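Local coordinates for endolysin (Clostridium phage phiCD27, PDB 3QAY), which probably cleaves the amide bond between N-acetylmuramic acid and L-alanine in the peptidoglycan of Clostridium difficile, as a zinc-dependent amidase, at residues A[28-33]-A[145-150]; A[63-68]-A[130-135]; A[117-122]-A[155-160]. All coordinates share one frame; numbering follows the deposited sequence.

Interaction 1 of 3, residues A[28-33]-A[145-150]; sequences YQYNKS and ESFFCD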
# COMPACT_ATOMS: atom_id res chain seq x y z
N TYR A 28 -4.78 -7.77 5.28
CA TYR A 28 -4.81 -8.34 3.93
C TYR A 28 -6.15 -8.10 3.24
O TYR A 28 -6.19 -7.64 2.09
CB TYR A 28 -4.49 -9.83 3.96
CG TYR A 28 -4.70 -10.55 2.64
CD1 TYR A 28 -3.73 -10.51 1.65
CD2 TYR A 28 -5.86 -11.27 2.40
CE1 TYR A 28 -3.91 -11.18 0.44
CE2 TYR A 28 -6.06 -11.93 1.20
CZ TYR A 28 -5.09 -11.88 0.22
OH TYR A 28 -5.28 -12.54 -0.97
N GLN A 29 -7.24 -8.41 3.94
CA GLN A 29 -8.59 -8.27 3.38
C GLN A 29 -8.90 -6.81 3.05
O GLN A 29 -9.42 -6.54 1.97
CB GLN A 29 -9.66 -8.83 4.34
CG GLN A 29 -9.58 -10.35 4.60
CD GLN A 29 -9.85 -11.20 3.36
OE1 GLN A 29 -10.52 -10.77 2.41
NE2 GLN A 29 -9.31 -12.42 3.35
N TYR A 30 -8.58 -5.88 3.95
CA TYR A 30 -8.81 -4.45 3.67
C TYR A 30 -8.10 -4.03 2.39
O TYR A 30 -8.71 -3.46 1.48
CB TYR A 30 -8.36 -3.54 4.82
CG TYR A 30 -8.66 -2.08 4.53
CD1 TYR A 30 -9.93 -1.56 4.75
CD2 TYR A 30 -7.70 -1.25 3.96
CE1 TYR A 30 -10.22 -0.24 4.47
CE2 TYR A 30 -7.99 0.08 3.66
CZ TYR A 30 -9.25 0.58 3.92
OH TYR A 30 -9.55 1.89 3.62
N ASN A 31 -6.81 -4.34 2.31
CA ASN A 31 -6.00 -3.94 1.16
C ASN A 31 -6.35 -4.68 -0.13
O ASN A 31 -6.21 -4.12 -1.22
CB ASN A 31 -4.50 -4.06 1.50
CG ASN A 31 -4.05 -2.99 2.50
OD1 ASN A 31 -3.32 -3.29 3.46
ND2 ASN A 31 -4.48 -1.76 2.30
N LYS A 32 -6.83 -5.91 -0.02
CA LYS A 32 -7.41 -6.62 -1.16
C LYS A 32 -8.62 -5.84 -1.72
O LYS A 32 -8.83 -5.80 -2.94
CB LYS A 32 -7.81 -8.05 -0.75
CG LYS A 32 -8.58 -8.85 -1.80
CD LYS A 32 -8.93 -10.24 -1.29
CE LYS A 32 -9.61 -11.07 -2.39
NZ LYS A 32 -9.95 -12.44 -1.91
N SER A 33 -9.40 -5.23 -0.83
CA SER A 33 -10.54 -4.40 -1.22
C SER A 33 -10.14 -3.02 -1.73
O SER A 33 -10.71 -2.54 -2.70
CB SER A 33 -11.52 -4.25 -0.05
OG SER A 33 -12.21 -5.46 0.19
N GLU A 145 1.66 2.37 4.54
CA GLU A 145 0.96 1.91 5.73
C GLU A 145 -0.13 2.95 6.01
O GLU A 145 0.09 3.93 6.73
CB GLU A 145 1.94 1.82 6.91
CG GLU A 145 3.14 0.89 6.65
CD GLU A 145 3.06 -0.44 7.38
OE1 GLU A 145 2.17 -0.61 8.24
OE2 GLU A 145 3.90 -1.31 7.10
N SER A 146 -1.31 2.72 5.42
CA SER A 146 -2.38 3.74 5.36
C SER A 146 -2.90 4.18 6.73
O SER A 146 -3.13 5.37 6.95
CB SER A 146 -3.56 3.22 4.53
OG SER A 146 -3.23 3.10 3.16
N PHE A 147 -3.10 3.21 7.61
CA PHE A 147 -3.55 3.44 8.99
C PHE A 147 -3.35 2.15 9.79
O PHE A 147 -2.95 1.14 9.22
CB PHE A 147 -5.01 3.90 9.03
CG PHE A 147 -5.99 2.92 8.42
CD1 PHE A 147 -6.52 1.87 9.17
CD2 PHE A 147 -6.38 3.05 7.09
CE1 PHE A 147 -7.40 0.97 8.60
CE2 PHE A 147 -7.27 2.15 6.52
CZ PHE A 147 -7.78 1.11 7.27
N PHE A 148 -3.63 2.19 11.10
CA PHE A 148 -3.44 1.02 11.96
C PHE A 148 -4.67 0.11 11.97
O PHE A 148 -5.78 0.54 12.29
CB PHE A 148 -3.07 1.44 13.39
CG PHE A 148 -1.62 1.82 13.56
CD1 PHE A 148 -0.77 1.05 14.35
CD2 PHE A 148 -1.10 2.93 12.91
CE1 PHE A 148 0.57 1.39 14.50
CE2 PHE A 148 0.25 3.27 13.05
CZ PHE A 148 1.08 2.50 13.85
N CYS A 149 -4.47 -1.15 11.62
CA CYS A 149 -5.57 -2.11 11.60
C CYS A 149 -6.01 -2.55 13.00
O CYS A 149 -7.03 -3.23 13.14
CB CYS A 149 -5.19 -3.34 10.76
SG CYS A 149 -4.09 -4.47 11.61
N ASP A 150 -5.26 -2.16 14.03
CA ASP A 150 -5.58 -2.52 15.42
C ASP A 150 -6.00 -1.30 16.25
O ASP A 150 -6.02 -1.36 17.48
CB ASP A 150 -4.40 -3.25 16.07
CG ASP A 150 -3.14 -2.39 16.16
OD1 ASP A 150 -3.07 -1.33 15.50
OD2 ASP A 150 -2.20 -2.79 16.89
O HOH W 1 -2.94 0.51 2.62
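The apolar layer between helix 27-44 and the end of strand 140-148 is bridged by a T-shaped pair, in which Phe147 turns the edge of its ring onto the face of Tyr30. The planes stand at 79° and the centroids lie 5.0 Å apart. Phe147 CZ sits off-centre over the Tyr30 face, toward its rim, while Phe147 CE2 approaches Tyr30 CE2 to 3.6 Å. The same CE2 of Phe147 also comes 3.7 Å from Tyr30 OH, so the hydroxyl end of the tyrosine lies within the packing. A first torsion of 59° places CG of Phe147 between its own backbone N and carbonyl carbon, and this swings the ring toward the helix although its CB does not point that way.

The setting is the amidase α/β fold. Strand 140-148 lies inside the mixed sheet, next to strand 80-87, and helix 27-44 starts at the zinc ligand Glu27. The chain turns a corner at Phe147, and Ser146 is backbone hydrogen-bonded to His85, a second zinc ligand. Helix 152-175 adds to the layer, with His163 and Ile166 against Tyr30.

Beside the rings, a water links the segments through polar side chains. It lies 2.7 Å from Ser146 OG and accepts a weak hydrogen bond from Asn31 ND2 at 2.8 Å.

Interaction 2 of 3, residues A[63-68]-A[130-135]; sequences NEEKSY and RLYILN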
# COMPACT_ATOMS: atom_id res chain seq x y z
N ASN A 63 7.53 -17.00 2.62
CA ASN A 63 8.70 -16.76 1.77
C ASN A 63 8.34 -16.70 0.28
O ASN A 63 9.03 -16.05 -0.50
CB ASN A 63 9.77 -17.82 2.02
CG ASN A 63 10.34 -17.76 3.43
OD1 ASN A 63 10.42 -18.77 4.13
ND2 ASN A 63 10.73 -16.56 3.85
N GLU A 64 7.24 -17.35 -0.10
CA GLU A 64 6.78 -17.35 -1.49
C GLU A 64 6.15 -16.02 -1.96
O GLU A 64 5.92 -15.84 -3.15
CB GLU A 64 5.83 -18.53 -1.72
CG GLU A 64 6.50 -19.90 -1.52
CD GLU A 64 5.51 -21.05 -1.50
OE1 GLU A 64 4.80 -21.26 -2.50
OE2 GLU A 64 5.47 -21.77 -0.47
N GLU A 65 5.87 -15.10 -1.03
CA GLU A 65 5.32 -13.78 -1.40
C GLU A 65 6.33 -12.99 -2.23
O GLU A 65 5.98 -12.39 -3.26
CB GLU A 65 4.91 -12.99 -0.14
CG GLU A 65 3.75 -13.62 0.64
CD GLU A 65 3.51 -12.96 2.01
OE1 GLU A 65 4.13 -11.93 2.32
OE2 GLU A 65 2.69 -13.50 2.78
N LYS A 66 7.59 -13.00 -1.80
CA LYS A 66 8.69 -12.38 -2.53
C LYS A 66 8.86 -13.01 -3.92
O LYS A 66 8.87 -12.31 -4.93
CB LYS A 66 9.99 -12.50 -1.73
CG LYS A 66 11.22 -11.89 -2.41
CD LYS A 66 12.43 -11.91 -1.49
CE LYS A 66 13.63 -11.26 -2.16
NZ LYS A 66 14.81 -11.17 -1.26
N SER A 67 8.98 -14.34 -3.95
CA SER A 67 9.18 -15.09 -5.19
C SER A 67 8.06 -14.87 -6.20
O SER A 67 8.30 -14.90 -7.40
CB SER A 67 9.30 -16.58 -4.89
OG SER A 67 10.12 -16.82 -3.77
N TYR A 68 6.84 -14.66 -5.70
CA TYR A 68 5.71 -14.38 -6.57
C TYR A 68 5.72 -12.93 -7.08
O TYR A 68 5.58 -12.70 -8.27
CB TYR A 68 4.39 -14.66 -5.84
CG TYR A 68 3.16 -14.40 -6.69
CD1 TYR A 68 2.75 -15.33 -7.65
CD2 TYR A 68 2.42 -13.24 -6.55
CE1 TYR A 68 1.62 -15.10 -8.43
CE2 TYR A 68 1.30 -13.00 -7.33
CZ TYR A 68 0.91 -13.92 -8.27
OH TYR A 68 -0.20 -13.68 -9.03
N ARG A 130 15.89 -2.14 3.92
CA ARG A 130 15.95 -3.56 4.27
C ARG A 130 14.82 -4.38 3.64
O ARG A 130 14.92 -5.60 3.56
CB ARG A 130 15.93 -3.74 5.79
CG ARG A 130 17.11 -3.13 6.49
CD ARG A 130 17.00 -3.25 7.99
NE ARG A 130 15.96 -2.38 8.54
CZ ARG A 130 15.64 -2.30 9.83
NH1 ARG A 130 16.28 -3.05 10.74
NH2 ARG A 130 14.67 -1.48 10.22
N LEU A 131 13.75 -3.71 3.22
CA LEU A 131 12.58 -4.41 2.71
C LEU A 131 12.82 -4.83 1.27
O LEU A 131 13.22 -4.02 0.44
CB LEU A 131 11.33 -3.54 2.81
CG LEU A 131 10.98 -3.07 4.22
CD1 LEU A 131 9.79 -2.12 4.20
CD2 LEU A 131 10.71 -4.25 5.14
N TYR A 132 12.55 -6.10 0.98
CA TYR A 132 12.78 -6.65 -0.35
C TYR A 132 11.91 -6.00 -1.41
O TYR A 132 12.32 -5.87 -2.56
CB TYR A 132 12.58 -8.17 -0.37
CG TYR A 132 11.14 -8.64 -0.28
CD1 TYR A 132 10.30 -8.62 -1.39
CD2 TYR A 132 10.62 -9.12 0.92
CE1 TYR A 132 8.99 -9.05 -1.31
CE2 TYR A 132 9.31 -9.55 1.01
CZ TYR A 132 8.50 -9.52 -0.10
OH TYR A 132 7.19 -9.95 -0.01
N ILE A 133 10.69 -5.59 -1.04
CA ILE A 133 9.78 -5.01 -2.01
C ILE A 133 10.33 -3.67 -2.49
O ILE A 133 10.01 -3.23 -3.60
CB ILE A 133 8.33 -4.88 -1.45
CG1 ILE A 133 7.33 -4.73 -2.60
CG2 ILE A 133 8.23 -3.71 -0.47
CD1 ILE A 133 7.31 -5.88 -3.58
N LEU A 134 11.17 -3.04 -1.67
CA LEU A 134 11.84 -1.79 -2.01
C LEU A 134 13.25 -1.98 -2.60
O LEU A 134 13.61 -1.31 -3.56
CB LEU A 134 11.93 -0.90 -0.77
CG LEU A 134 10.59 -0.54 -0.14
CD1 LEU A 134 10.80 0.28 1.12
CD2 LEU A 134 9.72 0.21 -1.14
N ASN A 135 14.04 -2.87 -2.02
CA ASN A 135 15.43 -3.04 -2.47
C ASN A 135 15.64 -4.02 -3.63
O ASN A 135 16.75 -4.14 -4.14
CB ASN A 135 16.36 -3.37 -1.29
CG ASN A 135 16.18 -4.78 -0.73
OD1 ASN A 135 15.91 -5.73 -1.47
ND2 ASN A 135 16.36 -4.92 0.58
O HOH W 2 6.70 -11.08 2.31
O HOH W 3 16.08 -8.40 -1.07
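Tyr132 gives up the most surface here, and it does so by lying under the aliphatic chain of Lys66. The two side chains run in opposite directions: Lys66 CB stands over the hydroxyl half of the ring, CG comes 3.5 Å from Tyr132 CD1, and CE ends up 3.7 Å from Tyr132 CB. At the start of this run is a CH-pi contact, with Lys66 CB 3.8 Å from the ring centroid and 17° off the normal. Lys66 is extended throughout, from a chi1 of 179° outward, and stays straight enough to follow the ring from its phenol end back to its stem.

The contact joins the first turn of helix 64-75 to the short helix 132-135, which interrupts the connection between strands 122-127 and 140-148 of the amidase α/β fold. Leu131 is the N-cap residue of that short helix, and its O accepts from both Leu134 N and Asn135 N.

Water bridges the two segments at each end of the CH-pi contact. One water, at the edge of the Tyr132 ring and in its plane, lies 2.6 Å from Tyr132 OH and donates to Glu65 OE1 at 2.7 Å. That hydroxyl is also bonded to Lys69 NZ, whereas Glu65 OE2 is held by Thr19 and Ser11. The other water accepts from Lys66 NZ (3.1 Å) and donates to Asn135 OD1.

Interaction 3 of 3, residues A[117-122]-A[155-160]; sequences GTVFKN and YDKAKK. With PO4 (phosphate ion), chain H.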
# COMPACT_ATOMS: atom_id res chain seq x y z
N GLY A 117 -2.35 12.69 5.95
CA GLY A 117 -2.23 13.52 7.15
C GLY A 117 -3.39 14.49 7.38
O GLY A 117 -3.56 14.99 8.49
N THR A 118 -4.17 14.74 6.34
CA THR A 118 -5.37 15.55 6.45
C THR A 118 -6.49 14.88 7.27
O THR A 118 -7.40 15.55 7.76
CB THR A 118 -5.91 15.88 5.05
OG1 THR A 118 -6.73 17.06 5.11
CG2 THR A 118 -6.71 14.71 4.50
N VAL A 119 -6.40 13.55 7.41
CA VAL A 119 -7.39 12.75 8.14
C VAL A 119 -6.77 11.95 9.30
O VAL A 119 -7.32 11.90 10.40
CB VAL A 119 -8.08 11.77 7.18
CG1 VAL A 119 -9.04 10.86 7.94
CG2 VAL A 119 -8.81 12.55 6.09
N PHE A 120 -5.62 11.34 9.04
CA PHE A 120 -4.89 10.56 10.04
C PHE A 120 -3.72 11.36 10.61
O PHE A 120 -3.37 12.43 10.10
CB PHE A 120 -4.34 9.29 9.39
CG PHE A 120 -5.39 8.42 8.77
CD1 PHE A 120 -6.09 7.51 9.55
CD2 PHE A 120 -5.67 8.51 7.42
CE1 PHE A 120 -7.07 6.72 8.98
CE2 PHE A 120 -6.65 7.72 6.84
CZ PHE A 120 -7.35 6.82 7.62
N LYS A 121 -3.10 10.83 11.66
CA LYS A 121 -1.84 11.38 12.15
C LYS A 121 -0.76 11.16 11.08
O LYS A 121 -0.58 10.04 10.62
CB LYS A 121 -1.42 10.68 13.44
CG LYS A 121 -0.06 11.10 13.97
CD LYS A 121 0.35 10.21 15.13
CE LYS A 121 1.60 10.73 15.82
NZ LYS A 121 1.30 11.90 16.70
N ASN A 122 -0.06 12.23 10.69
CA ASN A 122 1.05 12.11 9.76
C ASN A 122 2.30 11.66 10.51
O ASN A 122 2.97 12.47 11.14
CB ASN A 122 1.31 13.44 9.03
CG ASN A 122 2.36 13.31 7.93
OD1 ASN A 122 3.11 12.33 7.85
ND2 ASN A 122 2.42 14.32 7.07
N TYR A 155 -9.63 3.05 12.06
CA TYR A 155 -10.50 2.28 11.17
C TYR A 155 -11.87 2.96 10.99
O TYR A 155 -12.45 2.91 9.90
CB TYR A 155 -10.68 0.85 11.69
CG TYR A 155 -11.46 -0.07 10.77
CD1 TYR A 155 -11.24 -0.08 9.39
CD2 TYR A 155 -12.41 -0.95 11.28
CE1 TYR A 155 -11.96 -0.93 8.56
CE2 TYR A 155 -13.12 -1.80 10.45
CZ TYR A 155 -12.89 -1.79 9.09
OH TYR A 155 -13.61 -2.64 8.28
N ASP A 156 -12.37 3.60 12.05
CA ASP A 156 -13.59 4.41 11.94
C ASP A 156 -13.41 5.56 10.95
O ASP A 156 -14.32 5.86 10.17
CB ASP A 156 -14.02 4.96 13.31
CG ASP A 156 -14.58 3.88 14.23
OD1 ASP A 156 -14.96 2.80 13.74
OD2 ASP A 156 -14.65 4.13 15.44
N LYS A 157 -12.25 6.21 10.98
CA LYS A 157 -11.94 7.25 10.00
C LYS A 157 -11.92 6.68 8.58
O LYS A 157 -12.44 7.30 7.66
CB LYS A 157 -10.59 7.91 10.29
CG LYS A 157 -10.59 8.88 11.46
CD LYS A 157 -9.17 9.32 11.77
CE LYS A 157 -9.12 10.37 12.86
NZ LYS A 157 -7.72 10.77 13.15
N ALA A 158 -11.32 5.50 8.42
CA ALA A 158 -11.21 4.85 7.12
C ALA A 158 -12.58 4.51 6.55
O ALA A 158 -12.85 4.77 5.38
CB ALA A 158 -10.35 3.58 7.22
N LYS A 159 -13.43 3.92 7.39
CA LYS A 159 -14.82 3.63 7.00
C LYS A 159 -15.64 4.90 6.72
O LYS A 159 -16.57 4.86 5.91
CB LYS A 159 -15.50 2.76 8.05
CG LYS A 159 -14.98 1.33 8.08
CD LYS A 159 -15.80 0.43 9.00
CE LYS A 159 -15.60 0.76 10.47
NZ LYS A 159 -16.42 -0.11 11.35
N LYS A 160 -15.30 6.01 7.37
CA LYS A 160 -15.92 7.30 7.06
C LYS A 160 -15.49 7.78 5.67
O LYS A 160 -16.33 8.13 4.84
CB LYS A 160 -15.59 8.34 8.13
CG LYS A 160 -16.14 9.73 7.87
CD LYS A 160 -16.14 10.58 9.14
CE LYS A 160 -16.55 12.02 8.86
NZ LYS A 160 -17.06 12.71 10.10
P PO4 H . 0.56 15.27 15.18
O1 PO4 H . -0.26 14.14 15.74
O2 PO4 H . 0.76 16.33 16.25
O3 PO4 H . 1.90 14.79 14.69
O4 PO4 H . -0.20 15.89 14.03
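Lys157 reaches from helix 152-175 across Val119 and Phe120 to a backbone oxygen, and most of the contact can be read along its chain. Its CB lies 3.9 Å from Phe120 CE1, meeting that ring obliquely, and at 4.1 Å from Val119 CG1. From here CG sets off anti to the carbonyl carbon (chi1 -76°), and the remaining torsions are all extended, which carries the chain straight along Val119. CD is still beside Val119 CG1 but has already come 3.5 Å from Val119 O. CE follows close to the same oxygen. At the tip, Lys157 NZ donates a hydrogen bond to Val119 O at 3.0 Å, arriving in the carbonyl plane with an angle of 153° at the oxygen. The ammonium thus reaches a main-chain acceptor, while CB and CD also touch the apolar groups of Val119 and Phe120.

Residues 117-122 form the loop between helix 103-116 and strand 122-127, the last strand at one side of the mixed sheet in this amidase α/β fold. The contact thus ties that loop to the start of the long helix 152-175. Val119 and Phe120 pack on each other too: Val119 CG1 lies over one face of the Phe120 ring, toward its rim. The far end of that ring approaches the next residue of the helix, Phe120 CZ being 4.4 Å from Ala158 CB. Further along helix 152-175, Leu161 meets Val119 and Ile166 meets Phe120.

Lys121 leads away from the helix. Its chain bends at the last torsion (chi4 77°), bringing Lys121 NZ to donate to O1 of a phosphate ion at 2.9 Å; the ion probably comes from the crystallisation liquor.

How the interactions relate
Interactions 1 and 3 touch through apolar side chains, their centres about 12 Å apart. Phe147 joins them: its CE2 is 3.5 Å from Ala158 CB, and its CB is equally close to Phe120 CE1. Strand 140-148 is followed by helix 152-175, and the segments of the two contacts alternate along the chain. Interaction 2 lies apart, its centre about 19 Å from that of interaction 1 and 28 Å from that of interaction 3, across the centre of the chain from the latter. The zinc site of His10, Glu27 and His85 has interactions 1 and 2 nearby: the side chain of Glu65 is about 8 Å from the metal and that of Tyr30 about 10 Å.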